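Local coordinates for protein ADP-ribose pyrophosphatase (Streptococcus suis, PDB 3O8S) that probably hydrolyses ADP-ribose or a related nucleoside diphosphate linked to another moiety, as a member of the Nudix hydrolase family, at residues A[120-125]-A[150-155]; A[72-77]-A[145-150]; A[82-87]-A[166-171]; A[128-133]-A[201-206]. One frame throughout, in Å; residues are numbered along the deposited sequence.

In the fold
All four contacts join strands of the mixed sheet of the Nudix fold. Contact 2 is the central one, a parallel pairing buried almost throughout, with a charged network of Asp72, Arg74 and Lys147 on one face. Contact 1 shares strand 145-157 and Ile150 with it and adds strand 120-132 antiparallel, apolar toward helix 106-118 but with an ion pair on its more exposed face. Contact 4 extends the same strand 120-132 at its far end, where the chain terminus bonds in parallel beside the second subunit. Contact 3, about 23 Å from contact 4 between centres, forms a partly buried antiparallel pair rich in aromatic packing and touches no other chain of the assembly.

Contact 1: A[120-125]-A[150-155]; sequences LDVEAQ and ILCRLL
Strands 120-125 and 150-155 run antiparallel with 4.5 Å between their axes, and Glu123 and Arg153 form the hydrogen-bonded pair, Arg153 N reaching Glu123 O at 2.9 Å. On the face carrying this pair the two side chains lie alongside and point the same way. With chi1 of 50°, Glu123 has CG between its own N and carbonyl carbon, and the extended chain beyond carries OE2 to 3.1 Å from Arg153 NH1, a salt bridge whose hydrogen bond is weak; carboxylate and guanidinium planes are 47° apart. Gln125 crosses the same arginine obliquely, placing OE1 3.4 Å from Arg153 CD. The reverse face is apolar: Val122 CG2 rests 3.8 Å from Cys152 CB, and the methyls Leu120 CD1 and Leu154 CD1 touch at 3.8 Å. In the Nudix fold this face packs on helix 106-118, whose sequence is consistent with the Nudix-box helix: Leu120 and Val122 meet Val114 there, Cys152 leans on Ala75 of strand 70-79, and Phe205 of the second subunit packs against Ala124 and Ile150.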
loop_
_atom_site.group_PDB
_atom_site.type_symbol
_atom_site.label_atom_id
_atom_site.label_comp_id
_atom_site.label_asym_id
_atom_site.label_seq_id
_atom_site.Cartn_x
_atom_site.Cartn_y
_atom_site.Cartn_z
ATOM N N LEU A 120 -2.960 -23.246 -0.936
ATOM C CA LEU A 120 -1.987 -22.944 -1.964
ATOM C C LEU A 120 -0.737 -22.220 -1.492
ATOM O O LEU A 120 -0.809 -21.293 -0.687
ATOM C CB LEU A 120 -2.650 -22.103 -3.091
ATOM C CG LEU A 120 -3.940 -22.692 -3.733
ATOM C CD1 LEU A 120 -4.482 -21.758 -4.816
ATOM C CD2 LEU A 120 -3.698 -24.079 -4.315
ATOM N N ASP A 121 0.408 -22.610 -2.079
ATOM C CA ASP A 121 1.700 -21.953 -1.913
ATOM C C ASP A 121 1.809 -20.953 -3.025
ATOM O O ASP A 121 1.675 -21.319 -4.194
ATOM C CB ASP A 121 2.868 -22.937 -1.956
ATOM C CG ASP A 121 2.845 -24.015 -0.886
ATOM O OD1 ASP A 121 2.564 -23.680 0.294
ATOM O OD2 ASP A 121 3.211 -25.171 -1.205
ATOM N N VAL A 122 1.971 -19.678 -2.668
ATOM C CA VAL A 122 2.071 -18.596 -3.628
ATOM C C VAL A 122 3.193 -17.677 -3.223
ATOM O O VAL A 122 3.614 -17.661 -2.057
ATOM C CB VAL A 122 0.730 -17.790 -3.796
ATOM C CG1 VAL A 122 -0.435 -18.691 -4.219
ATOM C CG2 VAL A 122 0.383 -16.958 -2.545
ATOM N N GLU A 123 3.645 -16.875 -4.172
ATOM C CA GLU A 123 4.617 -15.847 -3.871
ATOM C C GLU A 123 3.987 -14.483 -4.203
ATOM O O GLU A 123 3.402 -14.319 -5.275
ATOM C CB GLU A 123 5.975 -16.085 -4.563
ATOM C CG GLU A 123 5.953 -16.378 -6.055
ATOM C CD GLU A 123 7.323 -16.596 -6.678
ATOM O OE1 GLU A 123 8.155 -17.324 -6.083
ATOM O OE2 GLU A 123 7.555 -16.053 -7.782
ATOM N N ALA A 124 3.999 -13.562 -3.225
ATOM C CA ALA A 124 3.486 -12.195 -3.361
ATOM C C ALA A 124 4.324 -11.486 -4.404
ATOM O O ALA A 124 5.549 -11.586 -4.361
ATOM C CB ALA A 124 3.554 -11.484 -2.029
ATOM N N GLN A 125 3.686 -10.842 -5.381
ATOM C CA GLN A 125 4.442 -10.305 -6.493
ATOM C C GLN A 125 4.320 -8.806 -6.704
ATOM O O GLN A 125 5.318 -8.148 -6.970
ATOM C CB GLN A 125 3.950 -11.025 -7.771
ATOM C CG GLN A 125 4.891 -10.951 -8.943
ATOM C CD GLN A 125 4.486 -11.925 -10.017
ATOM O OE1 GLN A 125 5.022 -13.020 -10.109
ATOM N NE2 GLN A 125 3.550 -11.539 -10.870
ATOM N N ILE A 150 -2.985 -7.691 -3.696
ATOM C CA ILE A 150 -1.665 -8.184 -4.045
ATOM C C ILE A 150 -1.786 -9.252 -5.139
ATOM O O ILE A 150 -2.503 -10.240 -4.966
ATOM C CB ILE A 150 -0.915 -8.742 -2.785
ATOM C CG1 ILE A 150 -0.861 -7.701 -1.597
ATOM C CG2 ILE A 150 0.485 -9.346 -3.134
ATOM C CD1 ILE A 150 0.086 -6.561 -1.785
ATOM N N LEU A 151 -1.045 -9.066 -6.245
ATOM C CA LEU A 151 -1.005 -10.070 -7.281
ATOM C C LEU A 151 0.010 -11.111 -6.827
ATOM O O LEU A 151 1.100 -10.746 -6.397
ATOM C CB LEU A 151 -0.694 -9.470 -8.655
ATOM C CG LEU A 151 -0.369 -10.452 -9.777
ATOM C CD1 LEU A 151 -1.652 -11.114 -10.312
ATOM C CD2 LEU A 151 0.389 -9.751 -10.893
ATOM N N CYS A 152 -0.412 -12.383 -6.795
ATOM C CA CYS A 152 0.406 -13.509 -6.361
ATOM C C CYS A 152 0.541 -14.485 -7.482
ATOM O O CYS A 152 -0.367 -14.671 -8.291
ATOM C CB CYS A 152 -0.160 -14.197 -5.120
ATOM S SG CYS A 152 -0.329 -13.135 -3.658
ATOM N N ARG A 153 1.673 -15.146 -7.496
ATOM C CA ARG A 153 2.034 -16.125 -8.467
ATOM C C ARG A 153 1.890 -17.500 -7.812
ATOM O O ARG A 153 2.417 -17.712 -6.713
ATOM C CB ARG A 153 3.468 -15.802 -8.895
ATOM C CG ARG A 153 4.088 -16.788 -9.831
ATOM C CD ARG A 153 5.494 -16.345 -10.186
ATOM N NE ARG A 153 6.056 -17.272 -11.155
ATOM C CZ ARG A 153 6.790 -18.328 -10.842
ATOM N NH1 ARG A 153 7.153 -18.545 -9.586
ATOM N NH2 ARG A 153 7.222 -19.143 -11.791
ATOM N N LEU A 154 1.158 -18.418 -8.468
ATOM C CA LEU A 154 0.923 -19.769 -7.942
ATOM C C LEU A 154 2.192 -20.634 -7.984
ATOM O O LEU A 154 2.836 -20.724 -9.025
ATOM C CB LEU A 154 -0.203 -20.475 -8.737
ATOM C CG LEU A 154 -0.590 -21.919 -8.276
ATOM C CD1 LEU A 154 -1.265 -21.920 -6.895
ATOM C CD2 LEU A 154 -1.478 -22.595 -9.287
ATOM N N LEU A 155 2.504 -21.316 -6.862
ATOM C CA LEU A 155 3.609 -22.261 -6.790
ATOM C C LEU A 155 3.030 -23.655 -6.866
ATOM O O LEU A 155 3.500 -24.445 -7.655
ATOM C CB LEU A 155 4.503 -22.084 -5.541
ATOM C CG LEU A 155 5.173 -20.702 -5.307
ATOM C CD1 LEU A 155 6.013 -20.730 -4.055
ATOM C CD2 LEU A 155 6.036 -20.241 -6.507
#

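Contact 2: A[72-77]-A[145-150]; sequences DTRAAI and VTKVFI. With EDO (1,2-ethanediol), chain F.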
loop_
_atom_site.group_PDB
_atom_site.type_symbol
_atom_site.label_atom_id
_atom_site.label_comp_id
_atom_site.label_asym_id
_atom_site.label_seq_id
_atom_site.Cartn_x
_atom_site.Cartn_y
_atom_site.Cartn_z
ATOM N N ASP A 72 -6.650 -4.500 5.278
ATOM C CA ASP A 72 -7.179 -5.716 4.673
ATOM C C ASP A 72 -6.297 -6.102 3.490
ATOM O O ASP A 72 -5.935 -5.241 2.689
ATOM C CB ASP A 72 -8.637 -5.531 4.229
ATOM C CG ASP A 72 -9.244 -6.758 3.572
ATOM O OD1 ASP A 72 -9.458 -7.757 4.275
ATOM O OD2 ASP A 72 -9.524 -6.703 2.357
ATOM N N THR A 73 -5.902 -7.374 3.412
ATOM C CA THR A 73 -5.072 -7.847 2.309
ATOM C C THR A 73 -5.886 -8.826 1.489
ATOM O O THR A 73 -6.690 -9.564 2.048
ATOM C CB THR A 73 -3.748 -8.423 2.799
ATOM O OG1 THR A 73 -3.989 -9.490 3.711
ATOM C CG2 THR A 73 -2.853 -7.367 3.439
ATOM N N ARG A 74 -5.755 -8.763 0.162
ATOM C CA ARG A 74 -6.446 -9.665 -0.776
ATOM C C ARG A 74 -5.452 -10.186 -1.771
ATOM O O ARG A 74 -4.678 -9.390 -2.338
ATOM C CB ARG A 74 -7.612 -8.971 -1.507
ATOM C CG ARG A 74 -8.782 -8.526 -0.620
ATOM C CD ARG A 74 -9.692 -9.663 -0.193
ATOM N NE ARG A 74 -10.130 -9.465 1.190
ATOM C CZ ARG A 74 -10.699 -10.395 1.949
ATOM N NH1 ARG A 74 -10.948 -11.602 1.460
ATOM N NH2 ARG A 74 -11.041 -10.119 3.200
ATOM N N ALA A 75 -5.446 -11.509 -1.992
ATOM C CA ALA A 75 -4.528 -12.115 -2.956
ATOM C C ALA A 75 -5.242 -12.446 -4.261
ATOM O O ALA A 75 -6.294 -13.073 -4.242
ATOM C CB ALA A 75 -3.891 -13.367 -2.373
ATOM N N ALA A 76 -4.674 -12.008 -5.386
ATOM C CA ALA A 76 -5.208 -12.273 -6.730
ATOM C C ALA A 76 -4.286 -13.275 -7.425
ATOM O O ALA A 76 -3.143 -12.947 -7.702
ATOM C CB ALA A 76 -5.287 -10.977 -7.522
ATOM N N ILE A 77 -4.756 -14.498 -7.636
ATOM C CA ILE A 77 -3.985 -15.601 -8.228
ATOM C C ILE A 77 -4.632 -16.009 -9.547
ATOM O O ILE A 77 -5.813 -16.313 -9.577
ATOM C CB ILE A 77 -3.893 -16.806 -7.223
ATOM C CG1 ILE A 77 -3.346 -16.357 -5.836
ATOM C CG2 ILE A 77 -3.053 -17.999 -7.804
ATOM C CD1 ILE A 77 -3.962 -17.150 -4.663
ATOM N N VAL A 145 -11.558 0.989 6.380
ATOM C CA VAL A 145 -10.628 -0.071 5.985
ATOM C C VAL A 145 -9.816 0.355 4.756
ATOM O O VAL A 145 -10.372 0.904 3.800
ATOM C CB VAL A 145 -11.399 -1.417 5.729
ATOM C CG1 VAL A 145 -10.458 -2.549 5.327
ATOM C CG2 VAL A 145 -12.247 -1.840 6.938
ATOM N N THR A 146 -8.498 0.092 4.792
ATOM C CA THR A 146 -7.598 0.295 3.669
ATOM C C THR A 146 -7.378 -1.119 3.121
ATOM O O THR A 146 -7.001 -2.029 3.878
ATOM C CB THR A 146 -6.334 1.062 4.098
ATOM O OG1 THR A 146 -6.661 2.447 4.248
ATOM C CG2 THR A 146 -5.182 0.924 3.084
ATOM N N LYS A 147 -7.689 -1.324 1.835
ATOM C CA LYS A 147 -7.587 -2.644 1.222
ATOM C C LYS A 147 -6.390 -2.727 0.316
ATOM O O LYS A 147 -6.285 -1.932 -0.621
ATOM C CB LYS A 147 -8.853 -2.973 0.425
ATOM C CG LYS A 147 -10.124 -3.040 1.242
ATOM C CD LYS A 147 -11.277 -3.180 0.284
ATOM C CE LYS A 147 -12.076 -4.431 0.490
ATOM N NZ LYS A 147 -11.244 -5.644 0.394
ATOM N N VAL A 148 -5.513 -3.704 0.550
ATOM C CA VAL A 148 -4.326 -3.904 -0.305
ATOM C C VAL A 148 -4.557 -5.162 -1.161
ATOM O O VAL A 148 -4.697 -6.255 -0.618
ATOM C CB VAL A 148 -3.015 -4.007 0.523
ATOM C CG1 VAL A 148 -1.790 -4.064 -0.386
ATOM C CG2 VAL A 148 -2.882 -2.844 1.502
ATOM N N PHE A 149 -4.654 -4.989 -2.486
ATOM C CA PHE A 149 -4.793 -6.077 -3.447
ATOM C C PHE A 149 -3.404 -6.436 -3.918
ATOM O O PHE A 149 -2.705 -5.573 -4.431
ATOM C CB PHE A 149 -5.707 -5.675 -4.606
ATOM C CG PHE A 149 -7.162 -5.585 -4.208
ATOM C CD1 PHE A 149 -7.672 -4.426 -3.628
ATOM C CD2 PHE A 149 -8.020 -6.672 -4.389
ATOM C CE1 PHE A 149 -9.006 -4.345 -3.259
ATOM C CE2 PHE A 149 -9.361 -6.588 -4.027
ATOM C CZ PHE A 149 -9.842 -5.427 -3.464
ATOM N N ILE A 150 -2.985 -7.691 -3.696
ATOM C CA ILE A 150 -1.665 -8.184 -4.045
ATOM C C ILE A 150 -1.786 -9.252 -5.139
ATOM O O ILE A 150 -2.503 -10.240 -4.966
ATOM C CB ILE A 150 -0.915 -8.742 -2.785
ATOM C CG1 ILE A 150 -0.861 -7.701 -1.597
ATOM C CG2 ILE A 150 0.485 -9.346 -3.134
ATOM C CD1 ILE A 150 0.086 -6.561 -1.785
HETATM C C1 EDO F . -12.224 -15.866 3.523
HETATM O O1 EDO F . -11.913 -15.432 4.852
HETATM C C2 EDO F . -11.675 -14.855 2.529
HETATM O O2 EDO F . -12.639 -13.824 2.301
#
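Asp72 turns CG opposite its backbone N (chi1 179°), whereas Lys147 starts beside its N and bends at chi3 (120°) and chi4, which brings NZ to OD2 of Asp72 at 2.8 Å. The lysine arrives from the anti side, 32° out of the carboxylate plane. Arg74, bent at chi2 and chi3, folds back along its own strand to grip the same carboxylate side-on with two nitrogens. Its NE meets OD2 of Asp72 in the guanidinium plane at 3.1 Å, and NH2 reaches OD1 of Asp72 at 3.0 Å, each oxygen using its syn lone pair. OD2 therefore accepts from two cationic groups, which would be expected to favour the ionised acid, while the shared carboxylate would be expected to offset the closeness of Arg74 and Lys147. NZ of Lys147 also donates to its main outside partner, Lys183 O. Arg74 NH1 donates to Leu95 O and, at 2.9 Å, to O2 of an ethanediol probably from the crystallisation liquor. Arg74 CB lies 3.7 Å from CD2 of the Phe149 ring, set obliquely to it. Between the backbones, Val148 N bonds to Asp72 O at 2.7 Å. Such parallel pairing belongs to the central mixed sheet of the Nudix fold.

Contact 3: A[82-87]-A[166-171]; sequences KILLVQ and VASGFF. With EDO (1,2-ethanediol), chain C.
Ile83 N donates to Phe171 O at 2.8 Å, and Phe171 N returns a bond to Ile83 O. The two-way bonding is repeated between Leu85 and Gly169, with Leu85 N to Gly169 O at 3.0 Å. Two aromatic rings lie on different faces of this pair of strands. Phe170 presents one face to Leu84, whose CD1 sits 4.1 Å from the ring centroid and only 18° off the normal, a CH-pi contact; chi1 of 179° and chi2 of 97° together put this methyl over the ring. Leu84 CB also comes 3.7 Å from Phe170 CE1. Strand 167-171 is added here, antiparallel, to 82-87, which also pairs with 70-79 and 93-99 in the Nudix sheet. On the face shared by Leu85 and Phe171 the side chains cross at a slant, Leu85 CD1 touching Phe171 CD1 at 3.7 Å, and Trp93 stacks edge-to-face with Phe171 in a T-shaped pair. Near the other end, Val86 CG1 packs on Ser168 CB at 3.9 Å. The hydroxyl Ser168 OG donates to O1 of a bound ethanediol, again probably from the crystallisation liquor, at 2.7 Å, and that ethanediol also bonds to Ala118 O.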
loop_
_atom_site.group_PDB
_atom_site.type_symbol
_atom_site.label_atom_id
_atom_site.label_comp_id
_atom_site.label_asym_id
_atom_site.label_seq_id
_atom_site.Cartn_x
_atom_site.Cartn_y
_atom_site.Cartn_z
ATOM N N LYS A 82 -7.849 -16.998 -15.419
ATOM C CA LYS A 82 -8.972 -17.280 -14.520
ATOM C C LYS A 82 -8.509 -16.946 -13.095
ATOM O O LYS A 82 -7.371 -17.271 -12.747
ATOM C CB LYS A 82 -9.447 -18.733 -14.626
ATOM C CG LYS A 82 -10.165 -19.075 -15.914
ATOM C CD LYS A 82 -10.592 -20.538 -15.894
ATOM C CE LYS A 82 -11.356 -20.950 -17.128
ATOM N NZ LYS A 82 -12.091 -22.225 -16.911
ATOM N N ILE A 83 -9.367 -16.293 -12.270
ATOM C CA ILE A 83 -8.933 -15.876 -10.930
ATOM C C ILE A 83 -9.296 -16.904 -9.838
ATOM O O ILE A 83 -10.369 -17.502 -9.892
ATOM C CB ILE A 83 -9.487 -14.458 -10.592
ATOM C CG1 ILE A 83 -8.662 -13.799 -9.446
ATOM C CG2 ILE A 83 -11.053 -14.475 -10.321
ATOM C CD1 ILE A 83 -8.741 -12.266 -9.389
ATOM N N LEU A 84 -8.419 -17.074 -8.818
ATOM C CA LEU A 84 -8.758 -17.977 -7.713
ATOM C C LEU A 84 -9.689 -17.281 -6.683
ATOM O O LEU A 84 -9.361 -16.214 -6.138
ATOM C CB LEU A 84 -7.533 -18.572 -6.993
ATOM C CG LEU A 84 -7.958 -19.482 -5.819
ATOM C CD1 LEU A 84 -7.989 -20.959 -6.172
ATOM C CD2 LEU A 84 -7.256 -19.133 -4.553
ATOM N N LEU A 85 -10.821 -17.923 -6.391
ATOM C CA LEU A 85 -11.795 -17.442 -5.401
ATOM C C LEU A 85 -12.062 -18.533 -4.389
ATOM O O LEU A 85 -12.007 -19.716 -4.731
ATOM C CB LEU A 85 -13.119 -16.969 -6.047
ATOM C CG LEU A 85 -13.005 -15.814 -7.057
ATOM C CD1 LEU A 85 -14.241 -15.694 -7.882
ATOM C CD2 LEU A 85 -12.641 -14.489 -6.396
ATOM N N VAL A 86 -12.304 -18.131 -3.136
ATOM C CA VAL A 86 -12.615 -19.034 -2.034
ATOM C C VAL A 86 -14.039 -18.752 -1.570
ATOM O O VAL A 86 -14.478 -17.592 -1.557
ATOM C CB VAL A 86 -11.585 -19.005 -0.872
ATOM C CG1 VAL A 86 -10.269 -19.661 -1.293
ATOM C CG2 VAL A 86 -11.347 -17.588 -0.341
ATOM N N GLN A 87 -14.772 -19.815 -1.233
ATOM C CA GLN A 87 -16.161 -19.708 -0.799
ATOM C C GLN A 87 -16.263 -19.820 0.711
ATOM O O GLN A 87 -15.638 -20.700 1.313
ATOM C CB GLN A 87 -17.007 -20.798 -1.465
ATOM C CG GLN A 87 -18.511 -20.579 -1.347
ATOM C CD GLN A 87 -19.300 -21.751 -1.864
ATOM O OE1 GLN A 87 -18.891 -22.905 -1.740
ATOM N NE2 GLN A 87 -20.450 -21.473 -2.455
ATOM N N VAL A 166 -14.851 -23.143 2.591
ATOM C CA VAL A 166 -15.465 -24.463 2.352
ATOM C C VAL A 166 -15.207 -25.006 0.925
ATOM O O VAL A 166 -15.414 -26.194 0.691
ATOM C CB VAL A 166 -16.992 -24.438 2.696
ATOM C CG1 VAL A 166 -17.206 -24.262 4.197
ATOM C CG2 VAL A 166 -17.744 -23.346 1.922
ATOM N N ALA A 167 -14.725 -24.148 -0.004
ATOM C CA ALA A 167 -14.383 -24.491 -1.397
ATOM C C ALA A 167 -13.527 -23.393 -2.033
ATOM O O ALA A 167 -13.385 -22.304 -1.471
ATOM C CB ALA A 167 -15.649 -24.713 -2.223
ATOM N N SER A 168 -12.952 -23.697 -3.204
ATOM C CA SER A 168 -12.114 -22.809 -4.005
ATOM C C SER A 168 -12.171 -23.233 -5.474
ATOM O O SER A 168 -12.542 -24.360 -5.779
ATOM C CB SER A 168 -10.676 -22.819 -3.502
ATOM O OG SER A 168 -10.103 -24.080 -3.797
ATOM N N GLY A 169 -11.845 -22.322 -6.365
ATOM C CA GLY A 169 -11.879 -22.612 -7.787
ATOM C C GLY A 169 -11.327 -21.484 -8.620
ATOM O O GLY A 169 -11.180 -20.363 -8.127
ATOM N N PHE A 170 -10.993 -21.782 -9.881
ATOM C CA PHE A 170 -10.541 -20.770 -10.826
ATOM C C PHE A 170 -11.732 -20.379 -11.666
ATOM O O PHE A 170 -12.417 -21.242 -12.232
ATOM C CB PHE A 170 -9.359 -21.246 -11.667
ATOM C CG PHE A 170 -8.077 -21.253 -10.877
ATOM C CD1 PHE A 170 -7.319 -20.090 -10.739
ATOM C CD2 PHE A 170 -7.615 -22.424 -10.278
ATOM C CE1 PHE A 170 -6.134 -20.096 -10.007
ATOM C CE2 PHE A 170 -6.418 -22.428 -9.557
ATOM C CZ PHE A 170 -5.681 -21.265 -9.431
ATOM N N PHE A 171 -12.029 -19.084 -11.674
ATOM C CA PHE A 171 -13.207 -18.583 -12.364
ATOM C C PHE A 171 -12.842 -17.561 -13.406
ATOM O O PHE A 171 -12.008 -16.699 -13.159
ATOM C CB PHE A 171 -14.201 -17.967 -11.354
ATOM C CG PHE A 171 -14.762 -18.953 -10.364
ATOM C CD1 PHE A 171 -14.119 -19.191 -9.154
ATOM C CD2 PHE A 171 -15.948 -19.634 -10.629
ATOM C CE1 PHE A 171 -14.638 -20.106 -8.238
ATOM C CE2 PHE A 171 -16.475 -20.542 -9.704
ATOM C CZ PHE A 171 -15.819 -20.770 -8.512
HETATM C C1 EDO C . -7.158 -25.061 -4.850
HETATM O O1 EDO C . -7.448 -23.822 -4.149
HETATM C C2 EDO C . -6.860 -24.917 -6.342
HETATM O O2 EDO C . -8.076 -24.710 -7.066
#

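Contact 4: A[128-133]-A[201-206]; sequences VAILDK and WETRFD
Trp201 points its indole edge at Val128, and NE1 donates in the ring plane to Val128 O at 2.9 Å. This begins a short, weakly bonded parallel pairing of the C-terminal residues with strand 120-132 of the Nudix sheet, at a classic beta bulge where Val128 and Ala129 both face Phe149. Arg204 N also donates to Val128 O, at 3.1 Å, so two N-H groups grip that carbonyl. While Arg204 O accepts from Ile130 N, its side chain bends at chi2 (-62°) back over the indole, with NH2 3.5 Å above the ring plane and offset toward the rim; NE bonding to Glu202 O holds the guanidinium there. Thr203 CG2 meets Ile130 CD1 at 3.8 Å. Phe205 turns away toward the second subunit, where Lys107 of that chain makes a cation-pi contact. Asp206, the C-terminal residue, stands roughly perpendicular to Leu131; its OD1 accepts Asp132 N at 3.0 Å through the syn lone pair, while Asn136 ND2 holds OD2 and Lys135 pairs with OXT. A water bridges Ile130 O and Asp206 O, 2.8 Å from each.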
loop_
_atom_site.group_PDB
_atom_site.type_symbol
_atom_site.label_atom_id
_atom_site.label_comp_id
_atom_site.label_asym_id
_atom_site.label_seq_id
_atom_site.Cartn_x
_atom_site.Cartn_y
_atom_site.Cartn_z
ATOM N N VAL A 128 -1.379 -4.429 -6.639
ATOM C CA VAL A 128 -2.326 -4.013 -7.680
ATOM C C VAL A 128 -2.861 -2.610 -7.320
ATOM O O VAL A 128 -2.915 -1.696 -8.153
ATOM C CB VAL A 128 -3.505 -5.031 -7.851
ATOM C CG1 VAL A 128 -4.522 -4.528 -8.874
ATOM C CG2 VAL A 128 -3.018 -6.444 -8.200
ATOM N N ALA A 129 -3.327 -2.497 -6.084
ATOM C CA ALA A 129 -4.002 -1.315 -5.548
ATOM C C ALA A 129 -4.038 -1.313 -4.037
ATOM O O ALA A 129 -4.020 -2.381 -3.435
ATOM C CB ALA A 129 -5.423 -1.283 -6.076
ATOM N N ILE A 130 -4.058 -0.102 -3.437
ATOM C CA ILE A 130 -4.243 0.216 -2.009
ATOM C C ILE A 130 -5.480 1.092 -1.994
ATOM O O ILE A 130 -5.405 2.254 -2.367
ATOM C CB ILE A 130 -3.019 0.885 -1.342
ATOM C CG1 ILE A 130 -1.741 0.132 -1.634
ATOM C CG2 ILE A 130 -3.215 1.093 0.156
ATOM C CD1 ILE A 130 -0.787 1.012 -2.202
ATOM N N LEU A 131 -6.634 0.528 -1.641
ATOM C CA LEU A 131 -7.863 1.268 -1.794
ATOM C C LEU A 131 -8.653 1.435 -0.531
ATOM O O LEU A 131 -8.755 0.540 0.287
ATOM C CB LEU A 131 -8.748 0.554 -2.846
ATOM C CG LEU A 131 -8.195 0.461 -4.268
ATOM C CD1 LEU A 131 -8.950 -0.581 -5.075
ATOM C CD2 LEU A 131 -8.181 1.841 -4.960
ATOM N N ASP A 132 -9.284 2.580 -0.426
ATOM C CA ASP A 132 -10.151 2.894 0.677
ATOM C C ASP A 132 -11.491 2.179 0.451
ATOM O O ASP A 132 -12.158 2.444 -0.555
ATOM C CB ASP A 132 -10.305 4.412 0.762
ATOM C CG ASP A 132 -11.232 4.858 1.847
ATOM O OD1 ASP A 132 -10.862 4.731 3.032
ATOM O OD2 ASP A 132 -12.331 5.324 1.518
ATOM N N LYS A 133 -11.839 1.225 1.345
ATOM C CA LYS A 133 -13.100 0.462 1.321
ATOM C C LYS A 133 -14.330 1.374 1.100
ATOM O O LYS A 133 -15.148 1.076 0.226
ATOM C CB LYS A 133 -13.293 -0.339 2.625
ATOM C CG LYS A 133 -14.463 -1.318 2.553
ATOM C CD LYS A 133 -14.695 -2.041 3.855
ATOM C CE LYS A 133 -15.784 -3.079 3.721
ATOM N NZ LYS A 133 -16.136 -3.665 5.037
ATOM N N TRP A 201 3.234 -1.825 -14.310
ATOM C CA TRP A 201 2.014 -1.519 -13.582
ATOM C C TRP A 201 2.193 -0.341 -12.654
ATOM O O TRP A 201 3.123 -0.309 -11.855
ATOM C CB TRP A 201 1.560 -2.756 -12.764
ATOM C CG TRP A 201 0.241 -2.559 -12.066
ATOM C CD1 TRP A 201 0.040 -2.367 -10.730
ATOM C CD2 TRP A 201 -1.061 -2.532 -12.679
ATOM N NE1 TRP A 201 -1.298 -2.197 -10.473
ATOM C CE2 TRP A 201 -1.999 -2.297 -11.654
ATOM C CE3 TRP A 201 -1.524 -2.703 -14.002
ATOM C CZ2 TRP A 201 -3.377 -2.186 -11.909
ATOM C CZ3 TRP A 201 -2.882 -2.572 -14.260
ATOM C CH2 TRP A 201 -3.797 -2.336 -13.220
ATOM N N GLU A 202 1.245 0.584 -12.701
ATOM C CA GLU A 202 1.174 1.726 -11.811
ATOM C C GLU A 202 0.162 1.375 -10.730
ATOM O O GLU A 202 -1.032 1.330 -11.021
ATOM C CB GLU A 202 0.773 3.014 -12.568
ATOM C CG GLU A 202 1.012 4.268 -11.734
ATOM C CD GLU A 202 2.465 4.684 -11.568
ATOM O OE1 GLU A 202 3.321 4.241 -12.367
ATOM O OE2 GLU A 202 2.757 5.430 -10.607
ATOM N N THR A 203 0.638 1.137 -9.474
ATOM C CA THR A 203 -0.209 0.755 -8.339
ATOM C C THR A 203 -1.257 1.840 -8.095
ATOM O O THR A 203 -0.932 3.037 -8.019
ATOM C CB THR A 203 0.681 0.475 -7.139
ATOM O OG1 THR A 203 1.460 -0.688 -7.444
ATOM C CG2 THR A 203 -0.099 0.320 -5.832
ATOM N N ARG A 204 -2.517 1.417 -8.002
ATOM C CA ARG A 204 -3.619 2.368 -7.840
ATOM C C ARG A 204 -3.876 2.639 -6.408
ATOM O O ARG A 204 -3.785 1.741 -5.589
ATOM C CB ARG A 204 -4.906 1.859 -8.515
ATOM C CG ARG A 204 -4.710 1.408 -9.956
ATOM C CD ARG A 204 -4.231 2.520 -10.885
ATOM N NE ARG A 204 -3.477 1.949 -11.997
ATOM C CZ ARG A 204 -4.013 1.576 -13.152
ATOM N NH1 ARG A 204 -5.296 1.781 -13.391
ATOM N NH2 ARG A 204 -3.264 1.007 -14.080
ATOM N N PHE A 205 -4.255 3.869 -6.091
ATOM C CA PHE A 205 -4.556 4.212 -4.717
ATOM C C PHE A 205 -5.483 5.413 -4.704
ATOM O O PHE A 205 -5.550 6.134 -5.697
ATOM C CB PHE A 205 -3.248 4.446 -3.912
ATOM C CG PHE A 205 -2.431 5.672 -4.268
ATOM C CD1 PHE A 205 -1.711 5.730 -5.460
ATOM C CD2 PHE A 205 -2.327 6.736 -3.383
ATOM C CE1 PHE A 205 -0.929 6.847 -5.779
ATOM C CE2 PHE A 205 -1.557 7.868 -3.706
ATOM C CZ PHE A 205 -0.858 7.912 -4.900
ATOM N N ASP A 206 -6.226 5.618 -3.617
ATOM C CA ASP A 206 -7.120 6.786 -3.509
ATOM C C ASP A 206 -7.171 7.322 -2.073
ATOM O O ASP A 206 -6.392 6.826 -1.232
ATOM C CB ASP A 206 -8.538 6.464 -4.024
ATOM C CG ASP A 206 -9.243 5.251 -3.430
ATOM O OD1 ASP A 206 -8.785 4.739 -2.382
ATOM O OD2 ASP A 206 -10.260 4.833 -3.998
ATOM O OXT ASP A 206 -7.928 8.287 -1.812
HETATM O O HOH W 1 -5.745 4.274 -0.422
#